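Agmatinase (Burkholderia thailandensis, PDB 4DZ4) probably hydrolyses agmatine to putrescine and urea, using two manganese ions bound in each subunit. Local coordinates at residues R123-L126 with R131-T134; I147-K152 with P240-F245; I99-C104 with V119-T124. All blocks are in the same frame, centred on the assembly; numbering follows the deposited sequence.

Interaction 1 of 3, residues R123-L126 with R131-T134; sequences RTIL and RMLT
Met132 reaches up from strand 131-136 and lays its side chain at about a right angle across those of Ile125 and Leu126, which come down from the last turn of helix 114-126. The thioether chain is met along its length. Its CG lies 3.6 Å from Ile125 CG2 and, on the leucine side, 4.1 Å from Leu126 CD2. Further out, SD settles 4.1 Å from Leu126 CG, with the branch point of Ile125 at a similar distance. At the far end the chain bends at chi3 (69°), which turns the terminal methyl back toward the isoleucine and brings CE within 3.8 Å of Ile125 CD1. Ile125 can touch both ends of the methionine because it is branched: CG2, anti to the backbone N, takes the near methylene, while the longer arm through CG1 runs out to the methyl. Leu126 fills in beside it, and the unbranched, flexible methionine suits a place against two branched side chains, since its chain can bend to follow them. Around this group, Ile125 also packs on Val50 of the adjoining strand, and both Leu126 and Met132 rest on His149. All three residues are buried and meet through carbon and sulfur alone, so the helix end is fitted to the sheet by shape and dispersion, with no polar side-chain group to satisfy.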
ATOM      1  N   ARG B 123     -25.154 -29.589   0.499  1.00 14.59           N
ATOM      2  CA  ARG B 123     -25.852 -30.893   0.475  1.00 16.10           C
ATOM      3  C   ARG B 123     -24.925 -32.028   0.058  1.00 16.48           C
ATOM      4  O   ARG B 123     -24.917 -33.109   0.678  1.00 17.01           O
ATOM      5  CB  ARG B 123     -27.105 -30.832  -0.415  1.00 17.34           C
ATOM      6  CG  ARG B 123     -28.019 -32.066  -0.305  1.00 19.37           C
ATOM      7  CD  ARG B 123     -28.833 -32.307  -1.582  1.00 21.58           C
ATOM      8  NE  ARG B 123     -27.937 -32.619  -2.700  1.00 22.59           N
ATOM      9  CZ  ARG B 123     -27.437 -33.824  -2.971  1.00 24.40           C
ATOM     10  NH1 ARG B 123     -27.761 -34.877  -2.215  1.00 26.30           N
ATOM     11  NH2 ARG B 123     -26.605 -33.986  -3.994  1.00 24.47           N
ATOM     12  N   THR B 124     -24.157 -31.804  -1.006  1.00 15.90           N
ATOM     13  CA  THR B 124     -23.234 -32.795  -1.495  1.00 16.96           C
ATOM     14  C   THR B 124     -22.207 -33.188  -0.421  1.00 16.76           C
ATOM     15  O   THR B 124     -21.943 -34.373  -0.181  1.00 17.42           O
ATOM     16  CB  THR B 124     -22.516 -32.291  -2.768  1.00 17.04           C
ATOM     17  OG1 THR B 124     -23.488 -32.196  -3.804  1.00 18.54           O
ATOM     18  CG2 THR B 124     -21.443 -33.281  -3.211  1.00 17.96           C
ATOM     19  N   ILE B 125     -21.618 -32.184   0.224  1.00 15.76           N
ATOM     20  CA  ILE B 125     -20.580 -32.477   1.225  1.00 15.75           C
ATOM     21  C   ILE B 125     -21.213 -33.159   2.441  1.00 16.60           C
ATOM     22  O   ILE B 125     -20.681 -34.132   2.968  1.00 16.93           O
ATOM     23  CB  ILE B 125     -19.821 -31.191   1.612  1.00 14.90           C
ATOM     24  CG1 ILE B 125     -19.007 -30.714   0.391  1.00 14.84           C
ATOM     25  CG2 ILE B 125     -18.932 -31.441   2.835  1.00 14.96           C
ATOM     26  CD1 ILE B 125     -18.633 -29.239   0.476  1.00 14.17           C
ATOM     27  N   LEU B 126     -22.398 -32.691   2.834  1.00 16.91           N
ATOM     28  CA  LEU B 126     -23.038 -33.242   4.030  1.00 17.63           C
ATOM     29  C   LEU B 126     -23.489 -34.701   3.872  1.00 18.82           C
ATOM     30  O   LEU B 126     -23.642 -35.396   4.873  1.00 20.11           O
ATOM     31  CB  LEU B 126     -24.177 -32.344   4.513  1.00 17.63           C
ATOM     32  CG  LEU B 126     -23.715 -30.974   4.997  1.00 17.62           C
ATOM     33  CD1 LEU B 126     -24.931 -30.110   5.291  1.00 17.43           C
ATOM     34  CD2 LEU B 126     -22.848 -31.120   6.222  1.00 18.50           C
ATOM     35  N   ARG B 131     -17.878 -32.783   8.484  1.00 17.65           N
ATOM     36  CA  ARG B 131     -18.308 -31.446   8.896  1.00 17.03           C
ATOM     37  C   ARG B 131     -17.815 -30.476   7.832  1.00 15.27           C
ATOM     38  O   ARG B 131     -16.805 -30.747   7.170  1.00 15.55           O
ATOM     39  CB  ARG B 131     -17.639 -31.022  10.199  1.00 17.54           C
ATOM     40  CG  ARG B 131     -17.770 -31.976  11.373  1.00 19.87           C
ATOM     41  CD  ARG B 131     -19.179 -32.028  11.906  1.00 21.54           C
ATOM     42  NE  ARG B 131     -19.165 -32.756  13.174  1.00 24.39           N
ATOM     43  CZ  ARG B 131     -20.245 -33.082  13.871  1.00 25.49           C
ATOM     44  NH1 ARG B 131     -21.456 -32.773  13.420  1.00 26.87           N
ATOM     45  NH2 ARG B 131     -20.101 -33.724  15.016  1.00 27.11           N
ATOM     46  N   MET B 132     -18.483 -29.332   7.723  1.00 14.42           N
ATOM     47  CA  MET B 132     -18.058 -28.263   6.806  1.00 13.28           C
ATOM     48  C   MET B 132     -17.426 -27.113   7.570  1.00 12.41           C
ATOM     49  O   MET B 132     -18.007 -26.607   8.524  1.00 12.19           O
ATOM     50  CB  MET B 132     -19.221 -27.718   5.973  1.00 13.47           C
ATOM     51  CG  MET B 132     -19.743 -28.716   4.961  1.00 14.38           C
ATOM     52  SD  MET B 132     -21.060 -27.991   3.958  1.00 14.90           S
ATOM     53  CE  MET B 132     -20.183 -26.764   2.975  1.00 13.66           C
ATOM     54  N   LEU B 133     -16.218 -26.744   7.157  1.00 12.07           N
ATOM     55  CA  LEU B 133     -15.604 -25.475   7.576  1.00 11.29           C
ATOM     56  C   LEU B 133     -15.473 -24.615   6.309  1.00 10.73           C
ATOM     57  O   LEU B 133     -14.645 -24.899   5.434  1.00 10.83           O
ATOM     58  CB  LEU B 133     -14.224 -25.776   8.180  1.00 11.77           C
ATOM     59  CG  LEU B 133     -13.437 -24.565   8.680  1.00 11.96           C
ATOM     60  CD1 LEU B 133     -14.283 -23.673   9.545  1.00 11.97           C
ATOM     61  CD2 LEU B 133     -12.161 -24.999   9.422  1.00 12.31           C
ATOM     62  N   THR B 134     -16.314 -23.595   6.190  1.00 10.09           N
ATOM     63  CA  THR B 134     -16.418 -22.878   4.924  1.00  9.68           C
ATOM     64  C   THR B 134     -15.776 -21.489   5.033  1.00  9.46           C
ATOM     65  O   THR B 134     -15.950 -20.804   6.028  1.00  9.48           O
ATOM     66  CB  THR B 134     -17.888 -22.794   4.487  1.00  9.54           C
ATOM     67  OG1 THR B 134     -18.449 -24.121   4.476  1.00  9.89           O
ATOM     68  CG2 THR B 134     -18.012 -22.226   3.054  1.00  9.27           C
TER

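Interaction 2 of 3, residues I147-K152 with P240-F245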
ATOM      1  N   ILE B 147     -29.452 -23.564   5.541  1.00 13.01           N
ATOM      2  CA  ILE B 147     -30.536 -24.348   4.921  1.00 13.41           C
ATOM      3  C   ILE B 147     -30.102 -25.804   4.793  1.00 13.94           C
ATOM      4  O   ILE B 147     -30.823 -26.717   5.212  1.00 14.37           O
ATOM      5  CB  ILE B 147     -30.950 -23.769   3.542  1.00 13.33           C
ATOM      6  CG1 ILE B 147     -31.663 -22.424   3.752  1.00 13.53           C
ATOM      7  CG2 ILE B 147     -31.828 -24.750   2.753  1.00 14.02           C
ATOM      8  CD1 ILE B 147     -31.856 -21.623   2.482  1.00 13.57           C
ATOM      9  N   ALA B 148     -28.909 -26.017   4.233  1.00 13.46           N
ATOM     10  CA  ALA B 148     -28.422 -27.363   3.976  1.00 14.38           C
ATOM     11  C   ALA B 148     -28.125 -28.076   5.302  1.00 14.73           C
ATOM     12  O   ALA B 148     -28.420 -29.268   5.457  1.00 15.78           O
ATOM     13  CB  ALA B 148     -27.172 -27.292   3.103  1.00 13.77           C
ATOM     14  N   HIS B 149     -27.580 -27.337   6.270  1.00 14.60           N
ATOM     15  CA  HIS B 149     -27.324 -27.915   7.604  1.00 15.58           C
ATOM     16  C   HIS B 149     -28.573 -28.333   8.352  1.00 16.83           C
ATOM     17  O   HIS B 149     -28.587 -29.377   8.990  1.00 17.43           O
ATOM     18  CB  HIS B 149     -26.446 -26.994   8.444  1.00 14.65           C
ATOM     19  CG  HIS B 149     -24.970 -27.113   8.116  1.00 14.34           C
ATOM     20  ND1 HIS B 149     -24.424 -26.540   7.024  1.00 13.80           N
ATOM     21  CD2 HIS B 149     -23.937 -27.796   8.764  1.00 14.57           C
ATOM     22  CE1 HIS B 149     -23.101 -26.833   6.981  1.00 13.95           C
ATOM     23  NE2 HIS B 149     -22.809 -27.610   8.043  1.00 13.99           N
ATOM     24  N   ALA B 150     -29.631 -27.535   8.275  1.00 17.44           N
ATOM     25  CA  ALA B 150     -30.911 -27.907   8.883  1.00 19.26           C
ATOM     26  C   ALA B 150     -31.505 -29.159   8.245  1.00 20.85           C
ATOM     27  O   ALA B 150     -32.191 -29.913   8.933  1.00 21.87           O
ATOM     28  CB  ALA B 150     -31.902 -26.748   8.816  1.00 19.24           C
ATOM     29  N   GLN B 151     -31.259 -29.383   6.945  1.00 21.76           N
ATOM     30  CA  GLN B 151     -31.710 -30.628   6.286  1.00 23.48           C
ATOM     31  C   GLN B 151     -31.110 -31.851   6.985  1.00 24.33           C
ATOM     32  O   GLN B 151     -31.783 -32.847   7.192  1.00 25.61           O
ATOM     33  CB  GLN B 151     -31.341 -30.682   4.792  1.00 24.83           C
ATOM     34  CG  GLN B 151     -32.140 -29.781   3.851  1.00 27.58           C
ATOM     35  CD  GLN B 151     -31.570 -29.710   2.416  1.00 29.64           C
ATOM     36  OE1 GLN B 151     -30.588 -30.387   2.073  1.00 30.33           O
ATOM     37  NE2 GLN B 151     -32.195 -28.886   1.571  1.00 29.78           N
ATOM     38  N   LYS B 152     -29.828 -31.769   7.330  1.00 23.75           N
ATOM     39  CA  LYS B 152     -29.118 -32.900   7.906  1.00 24.21           C
ATOM     40  C   LYS B 152     -29.324 -33.026   9.407  1.00 24.55           C
ATOM     41  O   LYS B 152     -29.566 -34.118   9.886  1.00 24.66           O
ATOM     42  CB  LYS B 152     -27.616 -32.798   7.625  1.00 24.36           C
ATOM     43  CG  LYS B 152     -26.829 -33.993   8.140  1.00 26.07           C
ATOM     44  CD  LYS B 152     -25.381 -33.931   7.696  1.00 26.06           C
ATOM     45  CE  LYS B 152     -24.597 -35.181   8.088  1.00 27.11           C
ATOM     46  NZ  LYS B 152     -25.056 -36.443   7.437  1.00 30.03           N
ATOM     47  N   PRO B 240     -27.436 -28.669  18.724  1.00 19.30           N
ATOM     48  CA  PRO B 240     -26.581 -28.604  17.541  1.00 17.87           C
ATOM     49  C   PRO B 240     -26.332 -27.153  17.204  1.00 16.65           C
ATOM     50  O   PRO B 240     -27.291 -26.380  17.080  1.00 16.34           O
ATOM     51  CB  PRO B 240     -27.428 -29.246  16.437  1.00 18.83           C
ATOM     52  CG  PRO B 240     -28.815 -29.403  17.005  1.00 20.01           C
ATOM     53  CD  PRO B 240     -28.674 -29.444  18.497  1.00 20.05           C
ATOM     54  N   ALA B 241     -25.067 -26.790  17.081  1.00 15.15           N
ATOM     55  CA  ALA B 241     -24.702 -25.377  16.938  1.00 14.30           C
ATOM     56  C   ALA B 241     -23.847 -25.167  15.709  1.00 13.52           C
ATOM     57  O   ALA B 241     -22.948 -25.948  15.451  1.00 13.65           O
ATOM     58  CB  ALA B 241     -23.945 -24.919  18.163  1.00 14.34           C
ATOM     59  N   TYR B 242     -24.116 -24.082  14.996  1.00 13.05           N
ATOM     60  CA  TYR B 242     -23.312 -23.685  13.837  1.00 12.41           C
ATOM     61  C   TYR B 242     -22.613 -22.382  14.227  1.00 11.74           C
ATOM     62  O   TYR B 242     -23.261 -21.469  14.720  1.00 11.79           O
ATOM     63  CB  TYR B 242     -24.226 -23.453  12.634  1.00 12.45           C
ATOM     64  CG  TYR B 242     -23.493 -23.153  11.326  1.00 12.14           C
ATOM     65  CD1 TYR B 242     -23.038 -21.856  11.032  1.00 11.75           C
ATOM     66  CD2 TYR B 242     -23.242 -24.166  10.407  1.00 12.54           C
ATOM     67  CE1 TYR B 242     -22.375 -21.586   9.841  1.00 11.56           C
ATOM     68  CE2 TYR B 242     -22.592 -23.909   9.203  1.00 12.35           C
ATOM     69  CZ  TYR B 242     -22.155 -22.618   8.930  1.00 11.73           C
ATOM     70  OH  TYR B 242     -21.506 -22.336   7.746  1.00 11.47           O
ATOM     71  N   LEU B 243     -21.304 -22.298  14.005  1.00 11.35           N
ATOM     72  CA  LEU B 243     -20.553 -21.104  14.415  1.00 11.14           C
ATOM     73  C   LEU B 243     -20.193 -20.326  13.167  1.00 10.72           C
ATOM     74  O   LEU B 243     -19.562 -20.879  12.262  1.00 11.10           O
ATOM     75  CB  LEU B 243     -19.284 -21.530  15.155  1.00 11.22           C
ATOM     76  CG  LEU B 243     -18.447 -20.428  15.820  1.00 11.06           C
ATOM     77  CD1 LEU B 243     -17.750 -20.932  17.077  1.00 11.43           C
ATOM     78  CD2 LEU B 243     -17.421 -19.867  14.822  1.00 10.52           C
ATOM     79  N   THR B 244     -20.571 -19.053  13.117  1.00 10.80           N
ATOM     80  CA  THR B 244     -20.286 -18.225  11.942  1.00 10.60           C
ATOM     81  C   THR B 244     -19.455 -17.044  12.413  1.00 10.59           C
ATOM     82  O   THR B 244     -19.871 -16.304  13.305  1.00 11.06           O
ATOM     83  CB  THR B 244     -21.579 -17.825  11.175  1.00 10.82           C
ATOM     84  OG1 THR B 244     -21.248 -16.975  10.069  1.00 11.00           O
ATOM     85  CG2 THR B 244     -22.608 -17.107  12.085  1.00 11.19           C
ATOM     86  N   PHE B 245     -18.260 -16.922  11.866  1.00 10.09           N
ATOM     87  CA  PHE B 245     -17.332 -15.884  12.308  1.00 10.20           C
ATOM     88  C   PHE B 245     -17.103 -14.860  11.207  1.00  9.97           C
ATOM     89  O   PHE B 245     -16.394 -15.144  10.235  1.00  9.89           O
ATOM     90  CB  PHE B 245     -15.995 -16.493  12.752  1.00 10.73           C
ATOM     91  CG  PHE B 245     -15.186 -15.576  13.629  1.00 11.06           C
ATOM     92  CD1 PHE B 245     -14.597 -14.436  13.091  1.00 11.30           C
ATOM     93  CD2 PHE B 245     -15.036 -15.843  15.010  1.00 11.60           C
ATOM     94  CE1 PHE B 245     -13.868 -13.545  13.887  1.00 11.11           C
ATOM     95  CE2 PHE B 245     -14.279 -14.984  15.806  1.00 11.95           C
ATOM     96  CZ  PHE B 245     -13.694 -13.829  15.249  1.00 11.93           C
TER
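A chi1 of -81°, with CG anti to the carbonyl carbon, directs the ring of His149 from helix 142-153 down onto the tyrosine of the sheet, while Tyr242 on strand 240-246 has CG anti to the backbone N (chi1 -175°) and stands its ring up to meet it. The two form a T-shaped pair, planes at 75° and centroids 5.0 Å apart. The tyrosine supplies the edge and the histidine the face: Tyr242 CE2 stands 3.7 Å above the centre of the imidazole, almost equally near all five ring atoms, and CD2 follows at 4.0 Å from His149 CD2. A slightly positive C-H edge is thus aimed at pi density, an attraction well suited to a buried site. Each ring is also held by its polar end. His149 ND1 is hydrogen-bonded to Leu145 O one turn back in its own helix; a carbonyl can only accept, so ND1 probably carries the hydrogen, and the bond fixes how the ring is turned. Tyr242 OH bonds to Asp287 OD2 on the neighbouring strand, whose OD1 meets OG1 of Thr244, itself bonded to NE2 of the manganese ligand His139. Through these links Tyr242, its side chain about 7 Å from that of His139 and about 11 Å from a manganese ion, probably belongs to an outer shell of the metal centre. The strand ends at Asp246, which with Asp248 just after it binds manganese. Helices packed on a parallel sheet whose strands end at a two-manganese cluster are the hallmark of the arginase fold.

Interaction 3 of 3, residues I99-C104 with V119-T124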
ATOM      1  N   ILE B  99      -9.651 -32.193   4.431  1.00 12.25           N
ATOM      2  CA  ILE B  99      -9.250 -31.926   3.052  1.00 12.10           C
ATOM      3  C   ILE B  99      -9.652 -30.507   2.659  1.00 11.67           C
ATOM      4  O   ILE B  99     -10.486 -29.867   3.336  1.00 11.51           O
ATOM      5  CB  ILE B  99      -9.869 -32.926   2.056  1.00 12.84           C
ATOM      6  CG1 ILE B  99     -11.416 -32.727   2.010  1.00 13.09           C
ATOM      7  CG2 ILE B  99      -9.434 -34.339   2.450  1.00 13.28           C
ATOM      8  CD1 ILE B  99     -12.178 -33.393   0.866  1.00 14.21           C
ATOM      9  N   ASP B 100      -9.036 -30.023   1.584  1.00 11.32           N
ATOM     10  CA  ASP B 100      -9.487 -28.783   0.936  1.00 11.14           C
ATOM     11  C   ASP B 100     -10.157 -29.209  -0.390  1.00 11.92           C
ATOM     12  O   ASP B 100      -9.521 -29.728  -1.309  1.00 11.66           O
ATOM     13  CB  ASP B 100      -8.294 -27.824   0.742  1.00 10.56           C
ATOM     14  CG  ASP B 100      -8.716 -26.429   0.286  1.00 10.09           C
ATOM     15  OD1 ASP B 100      -9.773 -26.321  -0.358  1.00 10.01           O
ATOM     16  OD2 ASP B 100      -7.967 -25.461   0.556  1.00  9.78           O
ATOM     17  N   TYR B 101     -11.458 -28.969  -0.450  1.00 12.23           N
ATOM     18  CA  TYR B 101     -12.339 -29.341  -1.552  1.00 13.41           C
ATOM     19  C   TYR B 101     -12.134 -28.396  -2.742  1.00 12.99           C
ATOM     20  O   TYR B 101     -12.566 -28.684  -3.860  1.00 13.77           O
ATOM     21  CB  TYR B 101     -13.774 -29.206  -1.016  1.00 14.66           C
ATOM     22  CG  TYR B 101     -14.947 -29.539  -1.959  1.00 16.60           C
ATOM     23  CD1 TYR B 101     -15.623 -30.738  -1.872  1.00 18.53           C
ATOM     24  CD2 TYR B 101     -15.391 -28.598  -2.897  1.00 18.12           C
ATOM     25  CE1 TYR B 101     -16.712 -31.012  -2.722  1.00 19.49           C
ATOM     26  CE2 TYR B 101     -16.444 -28.866  -3.761  1.00 18.99           C
ATOM     27  CZ  TYR B 101     -17.111 -30.057  -3.662  1.00 19.33           C
ATOM     28  OH  TYR B 101     -18.175 -30.297  -4.544  1.00 21.46           O
ATOM     29  N   GLY B 102     -11.476 -27.270  -2.504  1.00 11.66           N
ATOM     30  CA  GLY B 102     -11.521 -26.169  -3.468  1.00 11.93           C
ATOM     31  C   GLY B 102     -12.747 -25.292  -3.203  1.00 11.58           C
ATOM     32  O   GLY B 102     -13.155 -25.083  -2.054  1.00 10.96           O
ATOM     33  N   ASP B 103     -13.373 -24.799  -4.268  1.00 12.15           N
ATOM     34  CA  ASP B 103     -14.460 -23.831  -4.099  1.00 11.47           C
ATOM     35  C   ASP B 103     -15.802 -24.246  -4.691  1.00 11.55           C
ATOM     36  O   ASP B 103     -15.878 -25.082  -5.602  1.00 11.98           O
ATOM     37  CB  ASP B 103     -14.054 -22.486  -4.733  1.00 11.14           C
ATOM     38  CG  ASP B 103     -12.837 -21.864  -4.071  1.00 11.60           C
ATOM     39  OD1 ASP B 103     -12.693 -21.956  -2.822  1.00 10.92           O
ATOM     40  OD2 ASP B 103     -11.992 -21.288  -4.792  1.00 12.25           O
ATOM     41  N   CYS B 104     -16.856 -23.635  -4.156  1.00 11.25           N
ATOM     42  CA  CYS B 104     -18.192 -23.735  -4.736  1.00 11.68           C
ATOM     43  C   CYS B 104     -18.212 -22.874  -5.986  1.00 11.59           C
ATOM     44  O   CYS B 104     -18.122 -21.662  -5.886  1.00 11.65           O
ATOM     45  CB  CYS B 104     -19.245 -23.248  -3.741  1.00 11.20           C
ATOM     46  SG  CYS B 104     -20.942 -23.360  -4.391  1.00 12.21           S
ATOM     47  N   VAL B 119     -26.534 -24.150  -1.562  1.00 11.49           N
ATOM     48  CA  VAL B 119     -27.282 -25.261  -0.901  1.00 12.17           C
ATOM     49  C   VAL B 119     -26.787 -26.605  -1.444  1.00 12.95           C
ATOM     50  O   VAL B 119     -26.528 -27.533  -0.665  1.00 13.19           O
ATOM     51  CB  VAL B 119     -28.814 -25.117  -1.055  1.00 12.42           C
ATOM     52  CG1 VAL B 119     -29.556 -26.309  -0.421  1.00 13.18           C
ATOM     53  CG2 VAL B 119     -29.286 -23.807  -0.434  1.00 11.99           C
ATOM     54  N   GLU B 120     -26.625 -26.728  -2.762  1.00 13.14           N
ATOM     55  CA  GLU B 120     -26.266 -28.030  -3.348  1.00 14.23           C
ATOM     56  C   GLU B 120     -24.812 -28.426  -3.036  1.00 13.61           C
ATOM     57  O   GLU B 120     -24.497 -29.590  -2.850  1.00 13.88           O
ATOM     58  CB  GLU B 120     -26.498 -27.989  -4.860  1.00 15.24           C
ATOM     59  CG  GLU B 120     -26.031 -29.216  -5.618  1.00 16.93           C
ATOM     60  CD  GLU B 120     -26.760 -30.504  -5.231  1.00 19.27           C
ATOM     61  OE1 GLU B 120     -27.832 -30.495  -4.574  1.00 20.00           O
ATOM     62  OE2 GLU B 120     -26.229 -31.570  -5.590  1.00 21.82           O
ATOM     63  N   HIS B 121     -23.928 -27.432  -2.979  1.00 12.89           N
ATOM     64  CA  HIS B 121     -22.547 -27.648  -2.568  1.00 12.67           C
ATOM     65  C   HIS B 121     -22.533 -28.246  -1.176  1.00 12.63           C
ATOM     66  O   HIS B 121     -21.873 -29.268  -0.929  1.00 13.02           O
ATOM     67  CB  HIS B 121     -21.828 -26.282  -2.644  1.00 11.70           C
ATOM     68  CG  HIS B 121     -20.431 -26.260  -2.066  1.00 11.74           C
ATOM     69  ND1 HIS B 121     -19.356 -26.744  -2.729  1.00 11.87           N
ATOM     70  CD2 HIS B 121     -19.945 -25.703  -0.867  1.00 11.09           C
ATOM     71  CE1 HIS B 121     -18.251 -26.550  -1.970  1.00 11.79           C
ATOM     72  NE2 HIS B 121     -18.619 -25.920  -0.835  1.00 11.34           N
ATOM     73  N   ALA B 122     -23.281 -27.639  -0.266  1.00 12.63           N
ATOM     74  CA  ALA B 122     -23.313 -28.104   1.129  1.00 13.11           C
ATOM     75  C   ALA B 122     -24.027 -29.462   1.203  1.00 14.28           C
ATOM     76  O   ALA B 122     -23.577 -30.373   1.888  1.00 14.42           O
ATOM     77  CB  ALA B 122     -24.002 -27.080   2.023  1.00 12.60           C
ATOM     78  N   ARG B 123     -25.154 -29.589   0.499  1.00 14.59           N
ATOM     79  CA  ARG B 123     -25.852 -30.893   0.475  1.00 16.10           C
ATOM     80  C   ARG B 123     -24.925 -32.028   0.058  1.00 16.48           C
ATOM     81  O   ARG B 123     -24.917 -33.109   0.678  1.00 17.01           O
ATOM     82  CB  ARG B 123     -27.105 -30.832  -0.415  1.00 17.34           C
ATOM     83  CG  ARG B 123     -28.019 -32.066  -0.305  1.00 19.37           C
ATOM     84  CD  ARG B 123     -28.833 -32.307  -1.582  1.00 21.58           C
ATOM     85  NE  ARG B 123     -27.937 -32.619  -2.700  1.00 22.59           N
ATOM     86  CZ  ARG B 123     -27.437 -33.824  -2.971  1.00 24.40           C
ATOM     87  NH1 ARG B 123     -27.761 -34.877  -2.215  1.00 26.30           N
ATOM     88  NH2 ARG B 123     -26.605 -33.986  -3.994  1.00 24.47           N
ATOM     89  N   THR B 124     -24.157 -31.804  -1.006  1.00 15.90           N
ATOM     90  CA  THR B 124     -23.234 -32.795  -1.495  1.00 16.96           C
ATOM     91  C   THR B 124     -22.207 -33.188  -0.421  1.00 16.76           C
ATOM     92  O   THR B 124     -21.943 -34.373  -0.181  1.00 17.42           O
ATOM     93  CB  THR B 124     -22.516 -32.291  -2.768  1.00 17.04           C
ATOM     94  OG1 THR B 124     -23.488 -32.196  -3.804  1.00 18.54           O
ATOM     95  CG2 THR B 124     -21.443 -33.281  -3.211  1.00 17.96           C
TER
HETATM   96  O   HOH W   1     -19.438 -28.045  -5.073  1.00 18.85           O
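His121 meets Tyr101 and Cys104 within a beta-alpha-beta crossover: strand 98-103 leads into helix 114-126, which packs back over the sheet before strand 131-136. Along the helix, Val119 turns away from the strand toward Pro144, and its carbonyl accepts from Arg123 N. Arg123 grips the exposed Glu120 side-on in a salt bridge, NE to OE1 and NH2 to OE2. His121 then carries the contact. With CG anti to the backbone N (chi1 172°), its ring reaches Tyr101 of the strand with its edge and takes Cys104, just past the strand, over one face. Cys104 CB sits 3.6 Å above the centre of that face, a CH-pi contact, and Cys104 SG leans on His121 CB at 3.5 Å. The ring's edge points at the face of Tyr101 in an offset T-shape, planes at 88°, with His121 CE1 3.4 Å from Tyr101 CE2. A water joins Tyr101 OH (2.6 Å) to His121 ND1 (2.7 Å), and NE2 bonds to Ser52 OG, so both imidazole nitrogens are satisfied in a buried place. Ala122, small enough for close helix packing, faces helix 142-153. Thr124 OG1 turns back to Glu120 O at 3.0 Å, reaching that carbonyl from the face opposite to Thr124 N.

All three contacts are buried and join helices to the one parallel sheet. Interactions 1 and 3 use successive turns of helix 114-126, share Arg123 and Thr124, and hold the two ends of a single crossover; Met132 CE lies 4.0 Å from His121 CD2, so their cores are continuous. Interaction 2 belongs to the next helix, 142-153, which packs on the first through Ala148 and Ala122, and its His149 touches Met132. The chemistry shifts across the sheet: wholly apolar in interaction 1, aromatic with a water and polar groups in interaction 3, near a neighbouring subunit that bonds to Asp103, and aromatic with a link toward the manganese centre in interaction 2.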